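Local coordinates for outer envelope protein 64, mitochondrial (Arabidopsis thaliana, PDB 6HPG) that probably serves as a chaperone receptor in the outer mitochondrial membrane, its TPR domain, the part present here, taking part in Hsp90-dependent protein targeting to mitochondria, at residues A110-A113 and E114-R118. Numbering follows the deposited sequence.
Sequences AKVA and EKRLR
The guanidinium group of R116 folds back along its own helix, one face laid over CA of A113 and an edge turned to V112. NH2 sits 3.4 Å from CA of A113 and 3.5 Å from its CB, while CG1 of V112 lies at the edge, close to the guanidinium plane, 3.6 Å from NH1. The side chain leaves the helix with CG anti to the backbone N (chi1 -178°), and the bend at chi3 (63°) brings the planar group back over the preceding turn. NE meanwhile forms a salt bridge with E85, which helps fix the rotation of the group.

The backbone is joined by consecutive i to i+4 hydrogen bonds. N of R116 donates to O of V112 at 3.2 Å, in the carbonyl plane, and N of L117 reaches O of A113 at 2.8 Å. That same carbonyl oxygen is flanked by the L117 side chain, whose CG approaches to 3.2 Å.

This last helix, 108-118, comes after the third TPR repeat in sequence and resembles the C-terminal capping helix common in TPR domains. A113 rests on F97 and E114 on R98 and L101 of helix 90-103, whereas A110 meets L78 and L117 meets E85 of helix 74-86.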
ATOM      1  N   ALA A 110      -1.807 -11.007   6.347  1.00 26.28           N
ATOM      2  CA  ALA A 110      -3.156 -11.424   5.972  1.00 22.48           C
ATOM      3  C   ALA A 110      -3.757 -12.497   6.913  1.00 23.73           C
ATOM      4  O   ALA A 110      -4.923 -12.417   7.235  1.00 28.75           O
ATOM      5  CB  ALA A 110      -3.162 -11.900   4.529  1.00 24.67           C
ATOM      6  N   LYS A 111      -2.979 -13.487   7.334  1.00 24.62           N
ATOM      7  CA  LYS A 111      -3.489 -14.536   8.260  1.00 29.14           C
ATOM      8  C   LYS A 111      -3.854 -14.003   9.645  1.00 27.00           C
ATOM      9  O   LYS A 111      -4.890 -14.365  10.174  1.00 34.63           O
ATOM     10  CB  LYS A 111      -2.504 -15.698   8.384  1.00 30.77           C
ATOM     11  CG  LYS A 111      -2.430 -16.501   7.105  1.00 36.91           C
ATOM     12  CD  LYS A 111      -1.693 -17.830   7.237  1.00 44.76           C
ATOM     13  CE  LYS A 111      -0.254 -17.755   6.762  1.00 52.72           C
ATOM     14  NZ  LYS A 111       0.240 -19.114   6.412  1.00 62.44           N
ATOM     15  N   VAL A 112      -3.014 -13.138  10.218  1.00 27.46           N
ATOM     16  CA  VAL A 112      -3.325 -12.459  11.486  1.00 26.69           C
ATOM     17  C   VAL A 112      -4.604 -11.660  11.301  1.00 26.91           C
ATOM     18  O   VAL A 112      -5.508 -11.762  12.127  1.00 26.20           O
ATOM     19  CB  VAL A 112      -2.145 -11.551  11.993  1.00 32.61           C
ATOM     20  CG1 VAL A 112      -2.557 -10.627  13.140  1.00 29.86           C
ATOM     21  CG2 VAL A 112      -0.956 -12.389  12.431  1.00 28.40           C
ATOM     22  N   ALA A 113      -4.703 -10.912  10.195  1.00 28.90           N
ATOM     23  CA  ALA A 113      -5.888 -10.088   9.930  1.00 30.77           C
ATOM     24  C   ALA A 113      -7.183 -10.894   9.788  1.00 28.30           C
ATOM     25  O   ALA A 113      -8.214 -10.446  10.247  1.00 22.79           O
ATOM     26  CB  ALA A 113      -5.704  -9.250   8.669  1.00 37.28           C
ATOM     27  N   GLU A 114      -7.123 -12.036   9.102  1.00 24.28           N
ATOM     28  CA  GLU A 114      -8.296 -12.899   8.914  1.00 24.32           C
ATOM     29  C   GLU A 114      -8.874 -13.346  10.257  1.00 23.16           C
ATOM     30  O   GLU A 114     -10.074 -13.234  10.484  1.00 28.81           O
ATOM     31  CB  GLU A 114      -7.937 -14.135   8.084  1.00 25.06           C
ATOM     32  CG  GLU A 114      -7.881 -13.912   6.575  1.00 28.26           C
ATOM     33  CD  GLU A 114      -7.740 -15.227   5.822  1.00 35.62           C
ATOM     34  OE1 GLU A 114      -7.124 -16.185   6.374  1.00 28.58           O
ATOM     35  OE2 GLU A 114      -8.267 -15.300   4.683  1.00 32.43           O
ATOM     36  N   LYS A 115      -7.995 -13.805  11.138  1.00 25.55           N
ATOM     37  CA  LYS A 115      -8.341 -14.232  12.523  1.00 30.64           C
ATOM     38  C   LYS A 115      -9.003 -13.116  13.371  1.00 30.85           C
ATOM     39  O   LYS A 115     -10.012 -13.339  14.027  1.00 30.79           O
ATOM     40  CB  LYS A 115      -7.057 -14.701  13.188  1.00 32.01           C
ATOM     41  CG  LYS A 115      -7.160 -15.317  14.566  1.00 33.30           C
ATOM     42  CD  LYS A 115      -5.900 -16.136  14.789  1.00 35.14           C
ATOM     43  CE  LYS A 115      -5.410 -16.112  16.217  1.00 38.88           C
ATOM     44  NZ  LYS A 115      -6.126 -17.102  17.051  1.00 36.36           N
ATOM     45  N   ARG A 116      -8.436 -11.920  13.328  1.00 33.16           N
ATOM     46  CA  ARG A 116      -9.011 -10.750  13.991  1.00 31.59           C
ATOM     47  C   ARG A 116     -10.355 -10.361  13.356  1.00 36.10           C
ATOM     48  O   ARG A 116     -11.338 -10.057  14.055  1.00 35.84           O
ATOM     49  CB  ARG A 116      -7.988  -9.611  13.960  1.00 31.00           C
ATOM     50  CG  ARG A 116      -8.380  -8.324  14.636  1.00 33.48           C
ATOM     51  CD  ARG A 116      -7.262  -7.279  14.560  1.00 36.87           C
ATOM     52  NE  ARG A 116      -6.993  -6.910  13.166  1.00 38.58           N
ATOM     53  CZ  ARG A 116      -5.900  -7.237  12.468  1.00 38.31           C
ATOM     54  NH1 ARG A 116      -4.886  -7.913  13.021  1.00 41.18           N
ATOM     55  NH2 ARG A 116      -5.820  -6.886  11.189  1.00 28.89           N
ATOM     56  N   LEU A 117     -10.424 -10.387  12.033  1.00 35.49           N
ATOM     57  CA  LEU A 117     -11.681 -10.022  11.352  1.00 36.18           C
ATOM     58  C   LEU A 117     -12.826 -11.038  11.552  1.00 44.50           C
ATOM     59  O   LEU A 117     -13.997 -10.655  11.499  1.00 32.48           O
ATOM     60  CB  LEU A 117     -11.446  -9.832   9.857  1.00 33.64           C
ATOM     61  CG  LEU A 117     -10.696  -8.574   9.469  1.00 34.61           C
ATOM     62  CD1 LEU A 117     -10.373  -8.644   7.985  1.00 27.88           C
ATOM     63  CD2 LEU A 117     -11.526  -7.348   9.818  1.00 36.43           C
ATOM     64  N   ARG A 118     -12.487 -12.320  11.738  1.00 49.99           N
ATOM     65  CA  ARG A 118     -13.481 -13.404  11.980  1.00 52.45           C
ATOM     66  C   ARG A 118     -14.585 -13.030  12.992  1.00 52.21           C
ATOM     67  O   ARG A 118     -15.772 -13.158  12.692  1.00 47.10           O
ATOM     68  CB  ARG A 118     -12.779 -14.688  12.442  1.00 48.60           C
ATOM     69  CG  ARG A 118     -12.806 -15.817  11.448  1.00 52.08           C
ATOM     70  CD  ARG A 118     -12.463 -17.136  12.125  1.00 61.41           C
ATOM     71  NE  ARG A 118     -13.462 -18.168  11.828  1.00 80.91           N
ATOM     72  CZ  ARG A 118     -14.689 -18.244  12.359  1.00 92.96           C
ATOM     73  NH1 ARG A 118     -15.115 -17.353  13.254  1.00110.55           N
ATOM     74  NH2 ARG A 118     -15.508 -19.235  11.997  1.00 98.97           N
TER